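Local coordinates for protein cytochrome c (Shewanella violacea, PDB 6A3L) that binds a covalently attached heme c and, as a cytochrome c', probably serves in electron transfer, at residues A51-P56 with S88-A93; L55-F60 with D81-M86; L72-T77 with D124-D129. All coordinates share one frame; numbering follows the deposited sequence.

Interaction 1: A51-P56 with S88-A93; sequences ALSKLP and SLQDNA. With HEC (heme c), chain C.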
# COMPACT_ATOMS: atom_id res chain seq x y z
N ALA A 51 -2.00 -1.00 7.28
CA ALA A 51 -1.34 -1.93 6.38
C ALA A 51 -0.17 -1.26 5.66
O ALA A 51 0.91 -1.84 5.54
CB ALA A 51 -2.35 -2.50 5.37
N LEU A 52 -0.36 -0.01 5.22
CA LEU A 52 0.72 0.70 4.52
C LEU A 52 1.92 0.92 5.43
O LEU A 52 3.07 0.87 4.97
CB LEU A 52 0.20 2.03 3.98
CG LEU A 52 -0.64 1.87 2.69
CD1 LEU A 52 -1.47 3.13 2.36
CD2 LEU A 52 0.22 1.45 1.48
N SER A 53 1.68 1.17 6.73
CA SER A 53 2.79 1.48 7.64
C SER A 53 3.76 0.31 7.78
O SER A 53 4.92 0.52 8.13
CB SER A 53 2.24 1.92 9.00
OG SER A 53 1.71 0.85 9.77
N LYS A 54 3.33 -0.91 7.47
CA LYS A 54 4.19 -2.08 7.52
C LYS A 54 5.13 -2.24 6.31
O LYS A 54 6.00 -3.12 6.33
CB LYS A 54 3.31 -3.33 7.70
CG LYS A 54 2.50 -3.26 8.98
CD LYS A 54 1.99 -4.62 9.44
CE LYS A 54 0.49 -4.78 9.19
NZ LYS A 54 -0.17 -5.72 10.15
N LEU A 55 4.99 -1.44 5.24
CA LEU A 55 5.79 -1.65 4.02
C LEU A 55 7.12 -0.91 3.94
O LEU A 55 8.12 -1.52 3.53
CB LEU A 55 4.98 -1.29 2.77
CG LEU A 55 3.59 -1.89 2.75
CD1 LEU A 55 2.83 -1.57 1.46
CD2 LEU A 55 3.73 -3.37 2.99
N PRO A 56 7.19 0.39 4.26
CA PRO A 56 8.38 1.17 3.86
C PRO A 56 9.68 0.74 4.52
O PRO A 56 10.75 0.98 3.94
CB PRO A 56 8.02 2.61 4.24
CG PRO A 56 6.94 2.50 5.23
CD PRO A 56 6.19 1.24 4.93
N SER A 88 6.78 2.12 16.11
CA SER A 88 5.80 2.96 16.80
C SER A 88 4.73 3.46 15.84
O SER A 88 3.55 3.53 16.21
CB SER A 88 6.49 4.14 17.48
OG SER A 88 6.95 3.79 18.76
N LEU A 89 5.13 3.86 14.63
CA LEU A 89 4.12 4.27 13.65
C LEU A 89 3.11 3.15 13.44
O LEU A 89 1.91 3.41 13.34
CB LEU A 89 4.78 4.64 12.32
CG LEU A 89 3.85 5.01 11.16
CD1 LEU A 89 3.11 6.34 11.39
CD2 LEU A 89 4.61 5.05 9.88
N GLN A 90 3.58 1.91 13.38
CA GLN A 90 2.68 0.78 13.21
C GLN A 90 1.76 0.63 14.41
O GLN A 90 0.54 0.53 14.26
CB GLN A 90 3.50 -0.49 12.96
CG GLN A 90 4.31 -0.43 11.68
CD GLN A 90 5.43 -1.46 11.63
OE1 GLN A 90 5.59 -2.26 12.55
NE2 GLN A 90 6.19 -1.45 10.55
N ASP A 91 2.33 0.65 15.61
CA ASP A 91 1.50 0.52 16.81
C ASP A 91 0.48 1.64 16.89
O ASP A 91 -0.70 1.39 17.17
CB ASP A 91 2.38 0.49 18.07
CG ASP A 91 3.18 -0.82 18.20
OD1 ASP A 91 3.01 -1.71 17.35
OD2 ASP A 91 3.95 -0.96 19.18
N ASN A 92 0.90 2.89 16.63
CA ASN A 92 -0.04 4.01 16.62
C ASN A 92 -1.09 3.87 15.51
O ASN A 92 -2.24 4.26 15.70
CB ASN A 92 0.71 5.32 16.46
CG ASN A 92 1.59 5.62 17.65
OD1 ASN A 92 1.59 4.89 18.63
ND2 ASN A 92 2.32 6.72 17.56
N ALA A 93 -0.68 3.39 14.32
CA ALA A 93 -1.68 3.14 13.28
C ALA A 93 -2.65 2.05 13.69
O ALA A 93 -3.86 2.17 13.48
CB ALA A 93 -0.99 2.76 11.96
FE HEC C . 7.27 9.69 5.99
CHA HEC C . 8.86 10.37 2.98
CHB HEC C . 4.31 10.73 4.66
CHC HEC C . 5.53 8.38 8.71
CHD HEC C . 10.18 8.50 7.25
NA HEC C . 6.71 10.39 4.16
C1A HEC C . 7.52 10.63 3.07
C2A HEC C . 6.71 11.23 2.06
C3A HEC C . 5.45 11.33 2.51
C4A HEC C . 5.42 10.80 3.85
CMA HEC C . 4.24 11.92 1.75
CAA HEC C . 7.21 11.65 0.67
CBA HEC C . 7.20 10.36 -0.17
CGA HEC C . 7.40 10.75 -1.61
O1A HEC C . 6.37 11.07 -2.24
O2A HEC C . 8.56 10.78 -2.10
NB HEC C . 5.25 9.52 6.58
C1B HEC C . 4.21 10.13 5.90
C2B HEC C . 3.02 10.03 6.71
C3B HEC C . 3.34 9.40 7.86
C4B HEC C . 4.75 9.05 7.78
CMB HEC C . 1.66 10.62 6.27
CAB HEC C . 2.39 9.04 9.04
CBB HEC C . 1.12 8.67 8.81
NC HEC C . 7.76 8.62 7.64
C1C HEC C . 6.91 8.24 8.67
C2C HEC C . 7.73 7.64 9.71
C3C HEC C . 9.02 7.69 9.33
C4C HEC C . 9.05 8.29 8.01
CMC HEC C . 7.15 7.11 11.04
CAC HEC C . 10.28 7.18 10.10
CBC HEC C . 10.24 6.09 10.87
ND HEC C . 9.16 9.48 5.23
C1D HEC C . 10.22 8.97 5.96
C2D HEC C . 11.39 9.02 5.13
C3D HEC C . 11.04 9.53 3.94
C4D HEC C . 9.63 9.84 3.99
CMD HEC C . 12.80 8.54 5.57
CAD HEC C . 11.97 9.76 2.72
CBD HEC C . 11.74 8.70 1.63
CGD HEC C . 12.66 8.97 0.46
O1D HEC C . 12.48 10.00 -0.23
O2D HEC C . 13.59 8.17 0.21
O HOH W 1 8.06 -3.26 8.79
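Ser53 and Gln90 meet where the end of helix 39-53 comes up against helix 79-99, their CA atoms 5.6 Å apart. The direct polar link is weak: Gln90 NE2 points at Ser53 O from 3.4 Å, with an N-H...O angle of 162°. A water makes a second, indirect link, accepting from Gln90 NE2 at 3.1 Å and donating to Lys54 O. The amide of Gln90 thus serves one carbonyl directly and another through water; a long, uncharged donor suits that place. Its chain runs extended beyond CG (chi2 162°), which carries NE2 across to the other backbone.

Both helices belong to the antiparallel four-helix bundle of the cytochromes c', whose core holds the heme. Small side chains let them approach closely here. Ser53 OG, set between its backbone N and carbonyl carbon (chi1 74°), lies 3.5 Å from Gln90 CG and 4.0 Å from Ala93 CB, while its hydrogen bond goes back to Ala50 O in its own helix.

Apolar packing fills the side nearer the heme. Leu89 CD2 touches Ser53 CB at 4.0 Å and, on the porphyrin side, rests 3.5 Å from the heme methyl CMC; CD1 reaches the heme substituent carbon CAB. Val115 and Ser118 of helix 105-126 and Met20 of helix 6-31 also pack against Leu89, a branched apolar residue able to touch several neighbours at once.

Interaction 2: L55-F60 with D81-M86; sequences LPLEGF and DFDAKM. With HEC (heme c), chain C.
Phe60 and Phe82 form the tight, buried part of this contact, a T-shaped pair with ring centroids 4.9 Å apart and planes at 68°. The edge of Phe82 is directed at the face of Phe60, its CZ standing over the ring centre 3.7 Å above the plane. Phe82 in turn lays one face against the heme carbon CBC, and Phe60 CZ comes within 3.5 Å of the heme methyl CMD. Flat apolar rings suit this place beside the porphyrin rim. Met86 fills in beside them: bent at chi2 and chi3 (70° and 78°), its flexible chain turns CE to within 3.5 Å of heme CBC, while its CG meets Leu57 CB.

Toward solvent the contact turns polar, though Leu57, partly exposed, still packs closely. Its CD1 touches Phe82 CE2 at 3.7 Å, yet the same methyl lies 3.4 Å from Asp83 OD1, a carboxylate whose salt bridge is to Lys79. Leucine here bridges the aromatic interior and the partly exposed acid.

Segment 55-60, in the loop after helix 39-53, packs here on helix 79-99. Arg13 and Phe17 of helix 6-31 back Phe60, Ile75 of helix 74-77 touches both aromatic rings, and Cys122 of helix 105-126 packs on Phe82.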
# COMPACT_ATOMS: atom_id res chain seq x y z
N LEU A 55 4.99 -1.44 5.24
CA LEU A 55 5.79 -1.65 4.02
C LEU A 55 7.12 -0.91 3.94
O LEU A 55 8.12 -1.52 3.53
CB LEU A 55 4.98 -1.29 2.77
CG LEU A 55 3.59 -1.89 2.75
CD1 LEU A 55 2.83 -1.57 1.46
CD2 LEU A 55 3.73 -3.37 2.99
N PRO A 56 7.19 0.39 4.26
CA PRO A 56 8.38 1.17 3.86
C PRO A 56 9.68 0.74 4.52
O PRO A 56 10.75 0.98 3.94
CB PRO A 56 8.02 2.61 4.24
CG PRO A 56 6.94 2.50 5.23
CD PRO A 56 6.19 1.24 4.93
N LEU A 57 9.64 0.13 5.71
CA LEU A 57 10.91 -0.14 6.38
C LEU A 57 11.82 -0.99 5.50
O LEU A 57 13.03 -0.71 5.39
CB LEU A 57 10.69 -0.82 7.74
CG LEU A 57 11.99 -0.89 8.57
CD1 LEU A 57 12.60 0.50 8.80
CD2 LEU A 57 11.78 -1.61 9.89
N GLU A 58 11.26 -2.00 4.83
CA GLU A 58 12.02 -2.85 3.91
C GLU A 58 12.78 -2.05 2.86
O GLU A 58 13.86 -2.46 2.42
CB GLU A 58 11.06 -3.84 3.22
CG GLU A 58 11.71 -4.73 2.17
CD GLU A 58 10.75 -5.77 1.64
OE1 GLU A 58 9.68 -5.92 2.26
OE2 GLU A 58 11.04 -6.42 0.62
N GLY A 59 12.24 -0.90 2.46
CA GLY A 59 12.89 -0.04 1.48
C GLY A 59 14.20 0.57 1.92
O GLY A 59 14.97 1.02 1.08
N PHE A 60 14.46 0.63 3.22
CA PHE A 60 15.66 1.33 3.69
C PHE A 60 16.85 0.38 3.77
O PHE A 60 17.49 0.20 4.80
CB PHE A 60 15.37 2.03 5.01
CG PHE A 60 14.41 3.17 4.85
CD1 PHE A 60 14.87 4.40 4.40
CD2 PHE A 60 13.06 2.99 5.06
CE1 PHE A 60 13.99 5.44 4.21
CE2 PHE A 60 12.18 4.02 4.87
CZ PHE A 60 12.63 5.25 4.44
N ASP A 81 17.33 3.16 16.17
CA ASP A 81 16.30 4.12 16.56
C ASP A 81 15.28 4.37 15.46
O ASP A 81 14.09 4.57 15.73
CB ASP A 81 16.96 5.45 16.97
CG ASP A 81 15.96 6.55 17.22
OD1 ASP A 81 15.92 7.53 16.43
OD2 ASP A 81 15.19 6.44 18.19
N PHE A 82 15.73 4.39 14.20
CA PHE A 82 14.80 4.61 13.09
C PHE A 82 13.78 3.49 13.03
O PHE A 82 12.57 3.74 12.91
CB PHE A 82 15.59 4.73 11.78
CG PHE A 82 14.74 4.94 10.56
CD1 PHE A 82 14.33 6.21 10.20
CD2 PHE A 82 14.39 3.87 9.74
CE1 PHE A 82 13.56 6.42 9.06
CE2 PHE A 82 13.62 4.07 8.60
CZ PHE A 82 13.21 5.34 8.25
N ASP A 83 14.24 2.24 13.15
CA ASP A 83 13.31 1.11 13.13
C ASP A 83 12.31 1.23 14.26
O ASP A 83 11.11 0.96 14.08
CB ASP A 83 14.06 -0.22 13.24
CG ASP A 83 14.94 -0.52 12.01
OD1 ASP A 83 15.04 0.34 11.10
OD2 ASP A 83 15.51 -1.63 11.97
N ALA A 84 12.77 1.66 15.44
CA ALA A 84 11.89 1.84 16.58
C ALA A 84 10.78 2.84 16.26
O ALA A 84 9.60 2.58 16.54
CB ALA A 84 12.70 2.30 17.78
N LYS A 85 11.13 3.98 15.66
CA LYS A 85 10.11 4.96 15.29
C LYS A 85 9.10 4.36 14.31
O LYS A 85 7.90 4.61 14.42
CB LYS A 85 10.76 6.21 14.70
CG LYS A 85 11.65 6.97 15.70
CD LYS A 85 12.28 8.21 15.08
CE LYS A 85 13.07 9.00 16.11
NZ LYS A 85 12.22 9.43 17.24
N MET A 86 9.59 3.58 13.35
CA MET A 86 8.69 2.93 12.40
C MET A 86 7.79 1.94 13.10
O MET A 86 6.58 1.87 12.80
CB MET A 86 9.49 2.25 11.28
CG MET A 86 8.63 1.90 10.08
SD MET A 86 8.16 3.43 9.25
CE MET A 86 9.66 3.79 8.35
FE HEC C . 7.27 9.69 5.99
CHA HEC C . 8.86 10.37 2.98
CHB HEC C . 4.31 10.73 4.66
CHC HEC C . 5.53 8.38 8.71
CHD HEC C . 10.18 8.50 7.25
NA HEC C . 6.71 10.39 4.16
C1A HEC C . 7.52 10.63 3.07
C2A HEC C . 6.71 11.23 2.06
C3A HEC C . 5.45 11.33 2.51
C4A HEC C . 5.42 10.80 3.85
CMA HEC C . 4.24 11.92 1.75
CAA HEC C . 7.21 11.65 0.67
CBA HEC C . 7.20 10.36 -0.17
CGA HEC C . 7.40 10.75 -1.61
O1A HEC C . 6.37 11.07 -2.24
O2A HEC C . 8.56 10.78 -2.10
NB HEC C . 5.25 9.52 6.58
C1B HEC C . 4.21 10.13 5.90
C2B HEC C . 3.02 10.03 6.71
C3B HEC C . 3.34 9.40 7.86
C4B HEC C . 4.75 9.05 7.78
CMB HEC C . 1.66 10.62 6.27
CAB HEC C . 2.39 9.04 9.04
CBB HEC C . 1.12 8.67 8.81
NC HEC C . 7.76 8.62 7.64
C1C HEC C . 6.91 8.24 8.67
C2C HEC C . 7.73 7.64 9.71
C3C HEC C . 9.02 7.69 9.33
C4C HEC C . 9.05 8.29 8.01
CMC HEC C . 7.15 7.11 11.04
CAC HEC C . 10.28 7.18 10.10
CBC HEC C . 10.24 6.09 10.87
ND HEC C . 9.16 9.48 5.23
C1D HEC C . 10.22 8.97 5.96
C2D HEC C . 11.39 9.02 5.13
C3D HEC C . 11.04 9.53 3.94
C4D HEC C . 9.63 9.84 3.99
CMD HEC C . 12.80 8.54 5.57
CAD HEC C . 11.97 9.76 2.72
CBD HEC C . 11.74 8.70 1.63
CGD HEC C . 12.66 8.97 0.46
O1D HEC C . 12.48 10.00 -0.23
O2D HEC C . 13.59 8.17 0.21

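Interaction 3: L72-T77 with D124-D129; sequences LAKIWT and DVYKKD
Lys74 and Leu72 each donate to a carbonyl at the end of helix 105-126. Lys74 NZ bonds to Val125 O at 2.8 Å, and Leu72 N to Tyr126 O at 3.1 Å, almost straight at the hydrogen (177°) but with the donor above the carbonyl plane. A lysine suits the first site: its charge would complement the negative end of the helix dipole. CG anti to the backbone N (chi1 -177°) and a bend at chi3 bring its amine to the carbonyl.

These bonds join the weakly bonded helix 74-77 and the chain leading into it to the last turn of the C-terminal helix of the four-helix bundle, which carries Cys119, Cys122 and the axial ligand His123 of the heme. Beyond it, Lys128 NZ bonds to Thr69 O.

Around the polar links lies the packing. Leu72 sets CD1 3.3 Å from Val125 O and CD2 4.0 Å from Lys128 CG, covering the backbone at the helix end. Cut back to an alanine, this side chain would no longer reach Val125 O or the Lys128 chain, which is likely to leave a gap at the helix end. Ile75, a buried branched chain, packs CG1 on Tyr126 CD1 at 3.3 Å, while Lys74 O lies at the ring's edge. Val125 CG1 sits over the centre of one face of Tyr126, whose phenol joins an apolar ring to a hydroxyl that bonds to Asp81 OD1.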
# COMPACT_ATOMS: atom_id res chain seq x y z
N LEU A 72 17.91 11.12 4.91
CA LEU A 72 19.22 11.51 5.42
C LEU A 72 20.02 10.26 5.74
O LEU A 72 19.50 9.30 6.30
CB LEU A 72 19.09 12.39 6.67
CG LEU A 72 18.53 13.80 6.48
CD1 LEU A 72 17.91 14.34 7.76
CD2 LEU A 72 19.62 14.74 5.99
N ALA A 73 21.32 10.31 5.45
CA ALA A 73 22.18 9.17 5.74
C ALA A 73 22.21 8.83 7.22
O ALA A 73 22.48 7.68 7.58
CB ALA A 73 23.60 9.43 5.24
N LYS A 74 21.88 9.79 8.09
CA LYS A 74 21.83 9.54 9.52
C LYS A 74 20.87 8.41 9.87
O LYS A 74 20.98 7.83 10.96
CB LYS A 74 21.44 10.83 10.25
CG LYS A 74 21.43 10.73 11.78
CD LYS A 74 20.96 12.03 12.46
CE LYS A 74 19.98 12.78 11.57
NZ LYS A 74 19.36 13.96 12.22
N ILE A 75 19.99 8.02 8.94
CA ILE A 75 19.08 6.90 9.20
C ILE A 75 19.87 5.64 9.54
O ILE A 75 19.54 4.93 10.49
CB ILE A 75 18.16 6.67 7.99
CG1 ILE A 75 17.13 7.79 7.85
CG2 ILE A 75 17.52 5.26 8.04
CD1 ILE A 75 16.22 7.63 6.66
N TRP A 76 20.94 5.37 8.78
CA TRP A 76 21.71 4.14 8.91
C TRP A 76 22.81 4.19 9.97
O TRP A 76 23.27 3.14 10.42
CB TRP A 76 22.29 3.76 7.54
CG TRP A 76 21.21 3.40 6.58
CD1 TRP A 76 20.60 2.20 6.46
CD2 TRP A 76 20.60 4.26 5.61
NE1 TRP A 76 19.65 2.24 5.47
CE2 TRP A 76 19.63 3.50 4.93
CE3 TRP A 76 20.79 5.60 5.24
CZ2 TRP A 76 18.85 4.03 3.89
CZ3 TRP A 76 20.01 6.13 4.23
CH2 TRP A 76 19.05 5.34 3.56
N THR A 77 23.28 5.38 10.35
CA THR A 77 24.14 5.48 11.52
C THR A 77 23.35 5.23 12.80
O THR A 77 23.94 4.85 13.82
CB THR A 77 24.82 6.85 11.59
OG1 THR A 77 23.84 7.87 11.84
CG2 THR A 77 25.58 7.14 10.28
N ASP A 124 11.31 15.07 11.06
CA ASP A 124 12.20 16.11 11.60
C ASP A 124 13.63 15.62 11.69
O ASP A 124 14.57 16.36 11.36
CB ASP A 124 11.73 16.54 13.00
CG ASP A 124 10.45 17.35 12.99
OD1 ASP A 124 9.69 17.25 13.98
OD2 ASP A 124 10.20 18.10 12.01
N VAL A 125 13.83 14.36 12.08
CA VAL A 125 15.16 13.83 12.32
C VAL A 125 15.78 13.28 11.04
O VAL A 125 16.96 13.50 10.78
CB VAL A 125 15.10 12.73 13.41
CG1 VAL A 125 16.50 12.25 13.79
CG2 VAL A 125 14.35 13.22 14.65
N TYR A 126 15.00 12.56 10.23
CA TYR A 126 15.58 11.73 9.19
C TYR A 126 15.19 12.10 7.76
O TYR A 126 15.49 11.33 6.85
CB TYR A 126 15.20 10.28 9.42
CG TYR A 126 15.74 9.67 10.68
CD1 TYR A 126 17.08 9.33 10.78
CD2 TYR A 126 14.90 9.38 11.74
CE1 TYR A 126 17.58 8.75 11.92
CE2 TYR A 126 15.39 8.79 12.88
CZ TYR A 126 16.74 8.48 12.97
OH TYR A 126 17.23 7.88 14.11
N LYS A 127 14.54 13.24 7.53
CA LYS A 127 14.16 13.66 6.18
C LYS A 127 14.75 15.04 5.90
O LYS A 127 14.59 15.96 6.70
CB LYS A 127 12.63 13.67 6.05
CG LYS A 127 12.07 13.82 4.65
CD LYS A 127 10.53 13.71 4.67
CE LYS A 127 9.93 14.59 3.59
NZ LYS A 127 8.51 15.00 3.82
N LYS A 128 15.35 15.19 4.72
CA LYS A 128 16.05 16.43 4.35
C LYS A 128 15.17 17.67 4.47
O LYS A 128 13.97 17.65 4.16
CB LYS A 128 16.59 16.31 2.92
CG LYS A 128 17.40 15.03 2.72
CD LYS A 128 18.42 15.13 1.59
CE LYS A 128 18.92 13.75 1.15
NZ LYS A 128 19.52 13.75 -0.21
N ASP A 129 15.79 18.76 4.93
CA ASP A 129 15.11 20.06 5.14
C ASP A 129 14.61 20.69 3.84
O ASP A 129 13.74 21.58 3.88
CB ASP A 129 16.05 21.05 5.84
CG ASP A 129 16.33 20.67 7.29
OD1 ASP A 129 17.40 21.09 7.81
OD2 ASP A 129 15.50 19.96 7.90
OXT ASP A 129 15.08 20.35 2.75

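In the fold
Interactions 1 and 2 are neighbours, their centres 9 Å apart, and share Leu55 and Pro56: interaction 1 sets the end of helix 39-53, and interaction 2 the loop after it, against helix 79-99, beside the heme. Interaction 3 lies farther out, about 12 Å from interaction 2 and 19 Å from interaction 1, centre to centre. It touches interaction 2 through Asp81 with Tyr126, Phe60 with Trp76, and packing of Phe82 on Tyr126 and Ile75. Along the chain, 51-60 comes first, then 72-77, 81-86, 88-93 and 124-129, so interaction 3 alternates with the other two. Together they join helices 39-53, 74-77, 79-99 and 105-126 around the heme pocket.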